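Local atomic coordinates of Peptide/nickel transport system substrate-binding protein (Listeria monocytogenes serotype 1/2a, PDB entry 5KZT), a protein that binds peptides and is probably the extracellular peptide-capturing component of an oligopeptide transport system of the OppA type. Residues Glu47-Leu52 with Ser159-Pro164; Phe273-Asn278 with Tyr418-Ser423; Met448-Lys453 with Asp488-Pro493. All blocks are in the same frame, centred on the assembly; numbering follows the deposited sequence.

Contact 1: Glu47-Leu52 with Ser159-Pro164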
ATOM      1  N   GLU A  47      -4.242   0.155 -16.997  1.00 17.55           N
ATOM      2  CA  GLU A  47      -2.969  -0.456 -17.286  1.00 17.74           C
ATOM      3  C   GLU A  47      -1.961   0.592 -17.746  1.00 17.26           C
ATOM      4  O   GLU A  47      -2.302   1.510 -18.477  1.00 17.22           O
ATOM      5  CB  GLU A  47      -3.165  -1.539 -18.356  1.00 18.86           C
ATOM      6  CG  GLU A  47      -1.922  -2.361 -18.708  1.00 19.57           C
ATOM      7  CD  GLU A  47      -2.214  -3.373 -19.794  1.00 21.19           C
ATOM      8  OE1 GLU A  47      -2.625  -4.514 -19.459  1.00 22.22           O
ATOM      9  OE2 GLU A  47      -2.067  -3.023 -20.981  1.00 22.12           O
ATOM     10  N   GLY A  48      -0.715   0.437 -17.289  1.00 16.84           N
ATOM     11  CA  GLY A  48       0.378   1.339 -17.678  1.00 16.58           C
ATOM     12  C   GLY A  48       1.297   0.728 -18.717  1.00 16.83           C
ATOM     13  O   GLY A  48       0.895  -0.187 -19.468  1.00 17.30           O
ATOM     14  N   LEU A  49       2.533   1.225 -18.746  1.00 16.58           N
ATOM     15  CA  LEU A  49       3.543   0.781 -19.708  1.00 16.86           C
ATOM     16  C   LEU A  49       3.979  -0.657 -19.464  1.00 17.06           C
ATOM     17  O   LEU A  49       4.268  -1.363 -20.412  1.00 17.23           O
ATOM     18  CB  LEU A  49       4.764   1.683 -19.699  1.00 16.85           C
ATOM     19  CG  LEU A  49       4.512   3.130 -20.093  1.00 16.82           C
ATOM     20  CD1 LEU A  49       5.743   3.953 -19.757  1.00 16.83           C
ATOM     21  CD2 LEU A  49       4.154   3.253 -21.566  1.00 17.74           C
ATOM     22  N   TYR A  50       4.019  -1.059 -18.190  1.00 16.39           N
ATOM     23  CA  TYR A  50       4.423  -2.397 -17.778  1.00 16.55           C
ATOM     24  C   TYR A  50       3.368  -2.928 -16.829  1.00 16.21           C
ATOM     25  O   TYR A  50       2.603  -2.163 -16.274  1.00 15.35           O
ATOM     26  CB  TYR A  50       5.771  -2.358 -17.061  1.00 16.53           C
ATOM     27  CG  TYR A  50       6.980  -2.254 -17.977  1.00 17.04           C
ATOM     28  CD1 TYR A  50       7.270  -1.078 -18.659  1.00 17.28           C
ATOM     29  CD2 TYR A  50       7.841  -3.345 -18.162  1.00 17.86           C
ATOM     30  CE1 TYR A  50       8.374  -0.989 -19.503  1.00 17.66           C
ATOM     31  CE2 TYR A  50       8.929  -3.259 -18.997  1.00 18.39           C
ATOM     32  CZ  TYR A  50       9.191  -2.080 -19.655  1.00 18.24           C
ATOM     33  OH  TYR A  50      10.274  -2.039 -20.491  1.00 19.24           O
ATOM     34  N   ALA A  51       3.343  -4.237 -16.659  1.00 16.65           N
ATOM     35  CA  ALA A  51       2.546  -4.878 -15.645  1.00 16.90           C
ATOM     36  C   ALA A  51       3.293  -6.138 -15.189  1.00 17.65           C
ATOM     37  O   ALA A  51       3.939  -6.798 -16.011  1.00 18.13           O
ATOM     38  CB  ALA A  51       1.170  -5.206 -16.211  1.00 17.13           C
ATOM     39  N   LEU A  52       3.227  -6.462 -13.892  1.00 17.77           N
ATOM     40  CA  LEU A  52       3.890  -7.662 -13.348  1.00 18.78           C
ATOM     41  C   LEU A  52       3.352  -8.926 -13.996  1.00 19.74           C
ATOM     42  O   LEU A  52       2.147  -9.101 -14.100  1.00 18.99           O
ATOM     43  CB  LEU A  52       3.724  -7.751 -11.817  1.00 19.18           C
ATOM     44  CG  LEU A  52       4.825  -7.032 -11.018  1.00 19.59           C
ATOM     45  CD1 LEU A  52       5.161  -5.674 -11.590  1.00 19.50           C
ATOM     46  CD2 LEU A  52       4.503  -6.952  -9.531  1.00 19.54           C
ATOM     47  N   SER A 159       9.234  -1.210 -12.401  1.00 14.75           N
ATOM     48  CA  SER A 159       8.235  -1.410 -11.326  1.00 14.21           C
ATOM     49  C   SER A 159       7.385  -0.150 -11.113  1.00 13.73           C
ATOM     50  O   SER A 159       6.171  -0.224 -10.872  1.00 12.80           O
ATOM     51  CB  SER A 159       8.906  -1.831 -10.018  1.00 14.37           C
ATOM     52  OG  SER A 159       9.634  -3.043 -10.143  1.00 14.79           O
ATOM     53  N   LEU A 160       8.026   1.017 -11.229  1.00 13.83           N
ATOM     54  CA  LEU A 160       7.261   2.277 -11.221  1.00 13.82           C
ATOM     55  C   LEU A 160       6.308   2.336 -12.410  1.00 14.04           C
ATOM     56  O   LEU A 160       5.127   2.679 -12.240  1.00 13.89           O
ATOM     57  CB  LEU A 160       8.163   3.508 -11.172  1.00 13.95           C
ATOM     58  CG  LEU A 160       9.101   3.586  -9.954  1.00 14.25           C
ATOM     59  CD1 LEU A 160      10.020   4.802 -10.004  1.00 14.71           C
ATOM     60  CD2 LEU A 160       8.313   3.607  -8.645  1.00 14.02           C
ATOM     61  N   PHE A 161       6.790   1.972 -13.597  1.00 14.60           N
ATOM     62  CA  PHE A 161       5.931   1.962 -14.800  1.00 15.07           C
ATOM     63  C   PHE A 161       4.729   1.004 -14.647  1.00 15.00           C
ATOM     64  O   PHE A 161       3.702   1.184 -15.277  1.00 15.56           O
ATOM     65  CB  PHE A 161       6.713   1.541 -16.036  1.00 15.73           C
ATOM     66  CG  PHE A 161       7.793   2.489 -16.477  1.00 16.01           C
ATOM     67  CD1 PHE A 161       7.819   3.841 -16.097  1.00 15.88           C
ATOM     68  CD2 PHE A 161       8.785   2.025 -17.335  1.00 16.69           C
ATOM     69  CE1 PHE A 161       8.827   4.684 -16.550  1.00 16.37           C
ATOM     70  CE2 PHE A 161       9.785   2.878 -17.794  1.00 17.00           C
ATOM     71  CZ  PHE A 161       9.799   4.204 -17.401  1.00 16.76           C
ATOM     72  N   ALA A 162       4.870  -0.007 -13.802  1.00 14.98           N
ATOM     73  CA  ALA A 162       3.790  -0.926 -13.479  1.00 14.97           C
ATOM     74  C   ALA A 162       2.905  -0.471 -12.297  1.00 14.50           C
ATOM     75  O   ALA A 162       2.002  -1.203 -11.883  1.00 14.77           O
ATOM     76  CB  ALA A 162       4.390  -2.288 -13.177  1.00 15.22           C
ATOM     77  N   PHE A 163       3.152   0.716 -11.757  1.00 13.85           N
ATOM     78  CA  PHE A 163       2.447   1.179 -10.567  1.00 13.63           C
ATOM     79  C   PHE A 163       1.361   2.192 -10.965  1.00 13.39           C
ATOM     80  O   PHE A 163       1.598   3.039 -11.824  1.00 13.52           O
ATOM     81  CB  PHE A 163       3.446   1.783  -9.576  1.00 13.39           C
ATOM     82  CG  PHE A 163       2.877   1.998  -8.218  1.00 13.33           C
ATOM     83  CD1 PHE A 163       2.713   0.919  -7.350  1.00 13.45           C
ATOM     84  CD2 PHE A 163       2.452   3.264  -7.807  1.00 13.13           C
ATOM     85  CE1 PHE A 163       2.145   1.105  -6.099  1.00 13.19           C
ATOM     86  CE2 PHE A 163       1.895   3.450  -6.549  1.00 13.19           C
ATOM     87  CZ  PHE A 163       1.734   2.361  -5.699  1.00 13.24           C
ATOM     88  N   PRO A 164       0.161   2.117 -10.353  1.00 13.53           N
ATOM     89  CA  PRO A 164      -0.958   2.928 -10.862  1.00 13.72           C
ATOM     90  C   PRO A 164      -0.754   4.445 -11.054  1.00 13.45           C
ATOM     91  O   PRO A 164      -1.331   5.008 -11.973  1.00 13.92           O
ATOM     92  CB  PRO A 164      -2.063   2.640  -9.848  1.00 13.80           C
ATOM     93  CG  PRO A 164      -1.840   1.207  -9.556  1.00 13.56           C
ATOM     94  CD  PRO A 164      -0.337   1.122  -9.384  1.00 13.63           C
TER
HETATM   95  O   HOH W   1       3.025   3.425 -16.883  1.00 12.85           O
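Leu49, Tyr50 and Leu52 pack against Phe161 and Ala162, so that strand 50-52 and the residue before it lie on the last turn of helix 157-161 and the residue that follows. Most of the contact is apolar. Leu49 reaches over one face of the Phe161 ring with CD1, which stands 4.2 Å from the ring centroid in a CH-pi contact 13° off the ring normal. Tyr50 runs beside Phe161, both side chains pointing the same way; Tyr50 CD1 comes 3.7 Å from Phe161 CD2 at the edge of the phenylalanine ring. The two ring planes are 32° apart, an oblique pair. In Tyr50, CG is anti to the carbonyl carbon (chi1 -79°), which turns the ring alongside Phe161. Separately, Tyr50 CB meets Ala162 CB at 4.1 Å. Leu52 adds its CD1 methyl, 3.8 Å from Ala162 CB.

The polar part is small. Ala162 CA approaches Tyr50 O at 3.3 Å, a CA-H...O contact.

Elsewhere, Leu49 also touches Tyr97 and Phe161 touches Trp101, both on helix 94-105, while strand 50-52 pairs with strand 58-60. The helix end is thus joined to the neighbouring hairpin largely by apolar surface. Leu49 N and Phe161 O, 3.7 Å apart, are too distant to bond directly; one water bridges them, accepting from Leu49 N at 2.9 Å and donating to Phe161 O at 2.8 Å, and so gives both buried groups a partner.

Contact 2: Phe273-Asn278 with Tyr418-Ser423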
ATOM      1  N   PHE A 273       3.069  -4.023   9.591  1.00 16.07           N
ATOM      2  CA  PHE A 273       2.123  -3.247  10.364  1.00 16.35           C
ATOM      3  C   PHE A 273       2.857  -2.661  11.559  1.00 16.75           C
ATOM      4  O   PHE A 273       3.676  -3.335  12.191  1.00 16.34           O
ATOM      5  CB  PHE A 273       0.933  -4.105  10.792  1.00 17.30           C
ATOM      6  CG  PHE A 273      -0.178  -4.099   9.787  1.00 17.92           C
ATOM      7  CD1 PHE A 273      -0.067  -4.839   8.618  1.00 18.39           C
ATOM      8  CD2 PHE A 273      -1.283  -3.288   9.964  1.00 18.50           C
ATOM      9  CE1 PHE A 273      -1.076  -4.818   7.665  1.00 19.01           C
ATOM     10  CE2 PHE A 273      -2.297  -3.272   9.025  1.00 19.04           C
ATOM     11  CZ  PHE A 273      -2.194  -4.030   7.872  1.00 19.12           C
ATOM     12  N   TYR A 274       2.606  -1.384  11.819  1.00 16.91           N
ATOM     13  CA  TYR A 274       3.372  -0.653  12.797  1.00 17.10           C
ATOM     14  C   TYR A 274       2.488   0.361  13.468  1.00 17.41           C
ATOM     15  O   TYR A 274       1.483   0.794  12.904  1.00 17.33           O
ATOM     16  CB  TYR A 274       4.586   0.028  12.172  1.00 16.94           C
ATOM     17  CG  TYR A 274       4.297   0.859  10.937  1.00 17.13           C
ATOM     18  CD1 TYR A 274       4.331   0.271   9.677  1.00 17.04           C
ATOM     19  CD2 TYR A 274       3.997   2.222  11.022  1.00 17.34           C
ATOM     20  CE1 TYR A 274       4.078   0.996   8.529  1.00 17.63           C
ATOM     21  CE2 TYR A 274       3.736   2.965   9.868  1.00 17.54           C
ATOM     22  CZ  TYR A 274       3.784   2.341   8.627  1.00 17.89           C
ATOM     23  OH  TYR A 274       3.529   3.019   7.464  1.00 19.19           O
ATOM     24  N   ILE A 275       2.906   0.741  14.666  1.00 17.84           N
ATOM     25  CA  ILE A 275       2.287   1.830  15.405  1.00 18.45           C
ATOM     26  C   ILE A 275       2.883   3.146  14.902  1.00 17.66           C
ATOM     27  O   ILE A 275       4.111   3.319  14.924  1.00 17.76           O
ATOM     28  CB  ILE A 275       2.559   1.728  16.925  1.00 19.59           C
ATOM     29  CG1 ILE A 275       2.152   0.362  17.487  1.00 20.68           C
ATOM     30  CG2 ILE A 275       1.862   2.866  17.672  1.00 19.90           C
ATOM     31  CD1 ILE A 275       0.676   0.080  17.477  1.00 21.55           C
ATOM     32  N   LYS A 276       2.026   4.076  14.494  1.00 17.08           N
ATOM     33  CA  LYS A 276       2.428   5.462  14.242  1.00 17.20           C
ATOM     34  C   LYS A 276       2.203   6.364  15.460  1.00 17.30           C
ATOM     35  O   LYS A 276       1.133   6.361  16.059  1.00 17.78           O
ATOM     36  CB  LYS A 276       1.656   6.016  13.050  1.00 17.46           C
ATOM     37  CG  LYS A 276       2.026   5.368  11.729  1.00 17.44           C
ATOM     38  CD  LYS A 276       1.337   6.025  10.548  1.00 17.80           C
ATOM     39  CE  LYS A 276       1.968   7.345  10.180  1.00 17.74           C
ATOM     40  NZ  LYS A 276       1.350   7.849   8.944  1.00 18.10           N
ATOM     41  N   PHE A 277       3.206   7.166  15.792  1.00 17.08           N
ATOM     42  CA  PHE A 277       3.155   8.101  16.919  1.00 17.29           C
ATOM     43  C   PHE A 277       3.043   9.523  16.388  1.00 17.16           C
ATOM     44  O   PHE A 277       4.051  10.107  15.971  1.00 17.53           O
ATOM     45  CB  PHE A 277       4.440   7.978  17.730  1.00 17.47           C
ATOM     46  CG  PHE A 277       4.611   6.637  18.403  1.00 17.74           C
ATOM     47  CD1 PHE A 277       3.726   6.224  19.399  1.00 18.08           C
ATOM     48  CD2 PHE A 277       5.679   5.806  18.077  1.00 17.60           C
ATOM     49  CE1 PHE A 277       3.887   4.992  20.029  1.00 18.35           C
ATOM     50  CE2 PHE A 277       5.845   4.573  18.719  1.00 18.02           C
ATOM     51  CZ  PHE A 277       4.948   4.170  19.683  1.00 18.21           C
ATOM     52  N   ASN A 278       1.842  10.093  16.399  1.00 16.99           N
ATOM     53  CA  ASN A 278       1.670  11.474  15.943  1.00 17.08           C
ATOM     54  C   ASN A 278       2.186  12.425  17.007  1.00 17.42           C
ATOM     55  O   ASN A 278       1.677  12.450  18.134  1.00 17.33           O
ATOM     56  CB  ASN A 278       0.217  11.821  15.629  1.00 17.32           C
ATOM     57  CG  ASN A 278       0.066  13.187  14.997  1.00 17.82           C
ATOM     58  OD1 ASN A 278       1.033  13.766  14.483  1.00 17.96           O
ATOM     59  ND2 ASN A 278      -1.146  13.736  15.059  1.00 18.21           N
ATOM     60  N   TYR A 418      -5.156  12.466  14.902  1.00 21.19           N
ATOM     61  CA  TYR A 418      -5.059  11.197  15.625  1.00 19.94           C
ATOM     62  C   TYR A 418      -3.915  11.333  16.643  1.00 19.93           C
ATOM     63  O   TYR A 418      -3.113  12.271  16.555  1.00 19.38           O
ATOM     64  CB  TYR A 418      -4.835  10.011  14.646  1.00 19.04           C
ATOM     65  CG  TYR A 418      -3.445   9.909  14.058  1.00 17.83           C
ATOM     66  CD1 TYR A 418      -3.076  10.710  12.980  1.00 17.45           C
ATOM     67  CD2 TYR A 418      -2.502   9.008  14.569  1.00 17.50           C
ATOM     68  CE1 TYR A 418      -1.788  10.672  12.447  1.00 16.93           C
ATOM     69  CE2 TYR A 418      -1.222   8.916  14.005  1.00 16.99           C
ATOM     70  CZ  TYR A 418      -0.878   9.757  12.944  1.00 16.62           C
ATOM     71  OH  TYR A 418       0.370   9.722  12.393  1.00 16.54           O
ATOM     72  N   ASP A 419      -3.860  10.448  17.632  1.00 19.72           N
ATOM     73  CA  ASP A 419      -2.755  10.442  18.594  1.00 19.70           C
ATOM     74  C   ASP A 419      -1.730   9.378  18.215  1.00 19.01           C
ATOM     75  O   ASP A 419      -0.543   9.656  18.014  1.00 18.34           O
ATOM     76  CB  ASP A 419      -3.265  10.164  20.005  1.00 20.67           C
ATOM     77  CG  ASP A 419      -4.178  11.233  20.534  1.00 21.62           C
ATOM     78  OD1 ASP A 419      -4.160  12.388  20.042  1.00 21.52           O
ATOM     79  OD2 ASP A 419      -4.916  10.910  21.488  1.00 22.44           O
ATOM     80  N   PHE A 420      -2.208   8.147  18.146  1.00 19.11           N
ATOM     81  CA  PHE A 420      -1.432   7.036  17.640  1.00 18.70           C
ATOM     82  C   PHE A 420      -2.370   6.041  16.978  1.00 18.60           C
ATOM     83  O   PHE A 420      -3.576   6.055  17.247  1.00 18.66           O
ATOM     84  CB  PHE A 420      -0.455   6.439  18.678  1.00 19.32           C
ATOM     85  CG  PHE A 420      -1.076   5.694  19.848  1.00 20.42           C
ATOM     86  CD1 PHE A 420      -2.185   6.155  20.528  1.00 21.12           C
ATOM     87  CD2 PHE A 420      -0.460   4.540  20.320  1.00 20.82           C
ATOM     88  CE1 PHE A 420      -2.702   5.455  21.620  1.00 22.21           C
ATOM     89  CE2 PHE A 420      -0.965   3.841  21.415  1.00 21.70           C
ATOM     90  CZ  PHE A 420      -2.085   4.302  22.068  1.00 22.44           C
ATOM     91  N   SER A 421      -1.815   5.208  16.097  1.00 18.15           N
ATOM     92  CA  SER A 421      -2.639   4.377  15.238  1.00 18.48           C
ATOM     93  C   SER A 421      -1.930   3.122  14.796  1.00 18.90           C
ATOM     94  O   SER A 421      -0.701   3.029  14.869  1.00 18.65           O
ATOM     95  CB  SER A 421      -3.054   5.177  13.997  1.00 18.22           C
ATOM     96  OG  SER A 421      -1.944   5.416  13.123  1.00 18.00           O
ATOM     97  N   MET A 422      -2.727   2.164  14.348  1.00 19.98           N
ATOM     98  CA  MET A 422      -2.232   0.928  13.755  1.00 21.16           C
ATOM     99  C   MET A 422      -2.216   1.186  12.260  1.00 20.34           C
ATOM    100  O   MET A 422      -3.272   1.396  11.664  1.00 20.88           O
ATOM    101  CB  MET A 422      -3.180  -0.219  14.063  1.00 23.10           C
ATOM    102  CG  MET A 422      -2.824  -1.529  13.371  1.00 24.52           C
ATOM    103  SD  MET A 422      -1.379  -2.311  14.128  1.00 27.50           S
ATOM    104  CE  MET A 422      -2.157  -3.008  15.561  1.00 27.30           C
ATOM    105  N   SER A 423      -1.041   1.189  11.656  1.00 19.58           N
ATOM    106  CA  SER A 423      -0.952   1.371  10.201  1.00 19.31           C
ATOM    107  C   SER A 423      -0.143   0.285   9.571  1.00 18.26           C
ATOM    108  O   SER A 423       0.534  -0.456  10.248  1.00 18.41           O
ATOM    109  CB  SER A 423      -0.370   2.722   9.879  1.00 19.90           C
ATOM    110  OG  SER A 423      -1.062   3.732  10.627  1.00 21.47           O
TER
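An antiparallel strand pair in the mixed sheet joins strand 264-277 to strand 420-425. Tyr274-Ser423 and Lys276-Ser421 are the hydrogen-bonded pairs: Tyr274 N gives to Ser423 O at 2.8 Å, and Lys276 N to Ser421 O at 2.9 Å, each bond matched by one in return. Ile275-Met422 and Phe277-Phe420 are the non-hydrogen-bonded pairs, with Ile275 CG2 at the edge of the Phe420 ring, 3.9 Å from CD2. Past the strand ends, Asn278 N bonds Asp419 O and Asn278 ND2 bonds Tyr418 O at 2.9 Å, the latter nearly straight (169°). With CG anti to the backbone N (chi1 -173°), the Asn278 amide is carried to Tyr418 O. Asn278 CB lies over a face of the Tyr418 ring, 3.8 Å from its centroid, and the amide is inclined 21° to the ring. Lys276 crosses Tyr418 at about a right angle, CE 3.6 Å from OH; its NZ forms a salt bridge with Asp413, and Tyr418 OH bonds Arg447 O. Phe273 packs on an acidic side chain of the bound peptide. Strand 491-503 pairs with strand 264-277 and strand 367-374 with strand 420-425, while helix 377-393 covers the face carrying Phe420 and Met422.

Contact 3: Met448-Lys453 with Asp488-Pro493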
ATOM      1  N   MET A 448       3.315  12.427  10.987  1.00 17.56           N
ATOM      2  CA  MET A 448       3.560  12.291  12.401  1.00 17.38           C
ATOM      3  C   MET A 448       4.280  13.512  12.952  1.00 17.36           C
ATOM      4  O   MET A 448       4.510  13.574  14.157  1.00 17.52           O
ATOM      5  CB  MET A 448       4.431  11.056  12.627  1.00 17.22           C
ATOM      6  CG  MET A 448       3.721   9.764  12.312  1.00 16.98           C
ATOM      7  SD  MET A 448       4.723   8.327  12.717  1.00 17.54           S
ATOM      8  CE  MET A 448       6.277   8.646  11.906  1.00 17.32           C
ATOM      9  N   SER A 449       4.623  14.473  12.085  1.00 16.74           N
ATOM     10  CA  SER A 449       5.593  15.527  12.402  1.00 17.28           C
ATOM     11  C   SER A 449       6.900  14.944  12.949  1.00 17.64           C
ATOM     12  O   SER A 449       7.529  15.504  13.853  1.00 18.62           O
ATOM     13  CB  SER A 449       4.986  16.591  13.330  1.00 17.90           C
ATOM     14  OG  SER A 449       3.896  17.241  12.700  1.00 17.73           O
ATOM     15  N   TYR A 450       7.308  13.812  12.377  1.00 17.09           N
ATOM     16  CA  TYR A 450       8.597  13.230  12.676  1.00 17.29           C
ATOM     17  C   TYR A 450       9.593  13.845  11.708  1.00 17.55           C
ATOM     18  O   TYR A 450       9.385  13.819  10.498  1.00 16.91           O
ATOM     19  CB  TYR A 450       8.589  11.715  12.517  1.00 16.65           C
ATOM     20  CG  TYR A 450       9.988  11.122  12.531  1.00 16.95           C
ATOM     21  CD1 TYR A 450      10.756  11.120  13.689  1.00 17.73           C
ATOM     22  CD2 TYR A 450      10.554  10.599  11.364  1.00 16.70           C
ATOM     23  CE1 TYR A 450      12.026  10.588  13.695  1.00 18.16           C
ATOM     24  CE2 TYR A 450      11.827  10.068  11.358  1.00 17.18           C
ATOM     25  CZ  TYR A 450      12.561  10.073  12.518  1.00 17.96           C
ATOM     26  OH  TYR A 450      13.827   9.549  12.493  1.00 18.56           O
ATOM     27  N   SER A 451      10.689  14.361  12.252  1.00 18.50           N
ATOM     28  CA  SER A 451      11.716  15.009  11.447  1.00 19.59           C
ATOM     29  C   SER A 451      13.071  14.730  12.054  1.00 20.76           C
ATOM     30  O   SER A 451      13.351  15.178  13.178  1.00 21.75           O
ATOM     31  CB  SER A 451      11.490  16.519  11.405  1.00 20.48           C
ATOM     32  OG  SER A 451      12.455  17.192  10.605  1.00 21.03           O
ATOM     33  N   ASN A 452      13.899  13.994  11.315  1.00 20.60           N
ATOM     34  CA  ASN A 452      15.308  13.807  11.659  1.00 21.58           C
ATOM     35  C   ASN A 452      16.146  14.092  10.408  1.00 21.84           C
ATOM     36  O   ASN A 452      16.082  13.339   9.443  1.00 20.31           O
ATOM     37  CB  ASN A 452      15.529  12.378  12.164  1.00 21.94           C
ATOM     38  CG  ASN A 452      16.977  12.117  12.540  1.00 23.31           C
ATOM     39  OD1 ASN A 452      17.871  12.456  11.785  1.00 24.28           O
ATOM     40  ND2 ASN A 452      17.212  11.538  13.715  1.00 24.16           N
ATOM     41  N   LYS A 453      16.933  15.176  10.427  1.00 23.25           N
ATOM     42  CA  LYS A 453      17.713  15.574   9.238  1.00 24.35           C
ATOM     43  C   LYS A 453      18.772  14.573   8.808  1.00 24.30           C
ATOM     44  O   LYS A 453      19.108  14.512   7.625  1.00 24.46           O
ATOM     45  CB  LYS A 453      18.351  16.958   9.405  1.00 26.73           C
ATOM     46  CG  LYS A 453      17.379  18.130   9.556  1.00 27.79           C
ATOM     47  CD  LYS A 453      16.164  18.121   8.625  1.00 28.31           C
ATOM     48  CE  LYS A 453      16.517  18.196   7.126  1.00 29.38           C
ATOM     49  NZ  LYS A 453      15.403  17.781   6.209  1.00 28.88           N
ATOM     50  N   ASP A 488      15.275   7.048  17.440  1.00 21.30           N
ATOM     51  CA  ASP A 488      14.173   8.023  17.517  1.00 20.93           C
ATOM     52  C   ASP A 488      12.821   7.448  17.924  1.00 20.01           C
ATOM     53  O   ASP A 488      11.935   8.191  18.316  1.00 20.10           O
ATOM     54  CB  ASP A 488      14.012   8.752  16.176  1.00 20.80           C
ATOM     55  CG  ASP A 488      15.186   9.665  15.848  1.00 21.87           C
ATOM     56  OD1 ASP A 488      16.104   9.799  16.669  1.00 23.48           O
ATOM     57  OD2 ASP A 488      15.219  10.271  14.759  1.00 22.36           O
ATOM     58  N   VAL A 489      12.637   6.140  17.826  1.00 19.37           N
ATOM     59  CA  VAL A 489      11.312   5.546  18.084  1.00 18.62           C
ATOM     60  C   VAL A 489      10.201   6.314  17.322  1.00 17.97           C
ATOM     61  O   VAL A 489       9.172   6.690  17.895  1.00 18.15           O
ATOM     62  CB  VAL A 489      10.984   5.496  19.602  1.00 19.24           C
ATOM     63  CG1 VAL A 489       9.945   4.418  19.878  1.00 19.48           C
ATOM     64  CG2 VAL A 489      12.229   5.245  20.452  1.00 20.01           C
ATOM     65  N   ALA A 490      10.437   6.579  16.035  1.00 17.23           N
ATOM     66  CA  ALA A 490       9.458   7.290  15.182  1.00 16.81           C
ATOM     67  C   ALA A 490       8.162   6.484  15.057  1.00 16.61           C
ATOM     68  O   ALA A 490       7.059   7.053  15.017  1.00 16.75           O
ATOM     69  CB  ALA A 490      10.050   7.508  13.795  1.00 16.48           C
ATOM     70  N   ILE A 491       8.338   5.169  14.936  1.00 16.30           N
ATOM     71  CA  ILE A 491       7.238   4.178  14.828  1.00 16.30           C
ATOM     72  C   ILE A 491       7.635   2.918  15.566  1.00 16.58           C
ATOM     73  O   ILE A 491       8.783   2.785  15.971  1.00 16.93           O
ATOM     74  CB  ILE A 491       6.978   3.777  13.371  1.00 15.67           C
ATOM     75  CG1 ILE A 491       8.234   3.180  12.725  1.00 15.50           C
ATOM     76  CG2 ILE A 491       6.484   4.973  12.579  1.00 15.64           C
ATOM     77  CD1 ILE A 491       7.950   2.452  11.452  1.00 15.17           C
ATOM     78  N   GLN A 492       6.702   1.988  15.719  1.00 16.79           N
ATOM     79  CA  GLN A 492       7.002   0.676  16.304  1.00 17.48           C
ATOM     80  C   GLN A 492       6.437  -0.436  15.431  1.00 17.21           C
ATOM     81  O   GLN A 492       5.242  -0.711  15.476  1.00 16.94           O
ATOM     82  CB  GLN A 492       6.464   0.554  17.744  1.00 18.36           C
ATOM     83  CG  GLN A 492       6.614  -0.829  18.413  1.00 19.42           C
ATOM     84  CD  GLN A 492       8.047  -1.368  18.465  1.00 19.87           C
ATOM     85  OE1 GLN A 492       8.789  -1.275  17.494  1.00 19.62           O
ATOM     86  NE2 GLN A 492       8.438  -1.948  19.612  1.00 21.08           N
ATOM     87  N   PRO A 493       7.299  -1.093  14.637  1.00 17.55           N
ATOM     88  CA  PRO A 493       6.868  -2.320  13.963  1.00 17.58           C
ATOM     89  C   PRO A 493       6.252  -3.336  14.938  1.00 18.42           C
ATOM     90  O   PRO A 493       6.788  -3.551  16.023  1.00 18.92           O
ATOM     91  CB  PRO A 493       8.150  -2.838  13.341  1.00 17.61           C
ATOM     92  CG  PRO A 493       8.910  -1.578  13.037  1.00 17.49           C
ATOM     93  CD  PRO A 493       8.657  -0.702  14.227  1.00 17.53           C
TER
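Asp488 meets Tyr450 and Asn452 at the turn where helix 471-487 gives way to strand 491-503, a helix-to-strand connection packed against the irregular loop before helix 453-459. One carboxylate oxygen serves both partners. Asn452 ND2 gives to the syn lone pair of Asp488 OD2 at 2.6 Å, and Tyr450 OH reaches the same oxygen on its anti side, 2.8 Å away and 17° out of the carboxylate plane. The two donors grip OD2 from different sides and would be expected to stabilise the negative charge. Asn452 is also the N-cap of helix 453-459: its OD1 accepts from Tyr455 N, so the amide links that helix start to Asp488 and both its polar ends are engaged.

Val489, with positive phi, is the first residue to leave the helical path; its side chain packs on Lys295 and Ala298 of helix 291-299, whose Arg294 bonds the carbonyls of Asp488 and Val489.

The turn brings Ala490 against one face of the Tyr450 ring. Its CB sits over the centre of the ring, 3.6 Å from the centroid and 7° off the normal, a well-centred CH-pi contact. The Tyr450 side chain extends with CG anti to the backbone N (chi1 168°), which carries the ring across Ala490 and its hydroxyl on to Asp488. Leu484 of helix 471-487 touches both Tyr450 and Ala490.

At Ile491 the strand begins, and the partner changes to Met448. The methionine side chain crosses that of Ile491 at about a right angle and bends at its last torsion, bringing Met448 SD to 3.5 Å from Ala490 O and Met448 CE to 3.7 Å from Ile491 CG2.

From the N terminus, contact 1 comes first: it closes a loop of 106 residues, tying strand 50-52 to the end of helix 157-161. Contact 2 opens only after this, spans 139 residues and joins strands 264-277 and 420-425. Contact 3 follows with 34, joining the loop before helix 453-459 to the turn from helix 471-487 into strand 491-503. The three are in series, without nesting or crossing. Contact 1 lies on the opposite side of the chain's centre from the others, its centre about 30 Å from that of contact 2. Contacts 2 and 3 have centres about 11 Å apart and touch: Ile275 N probably bonds Gln492 O at 2.9 Å, for strands 264-277 and 491-503 are sheet neighbours.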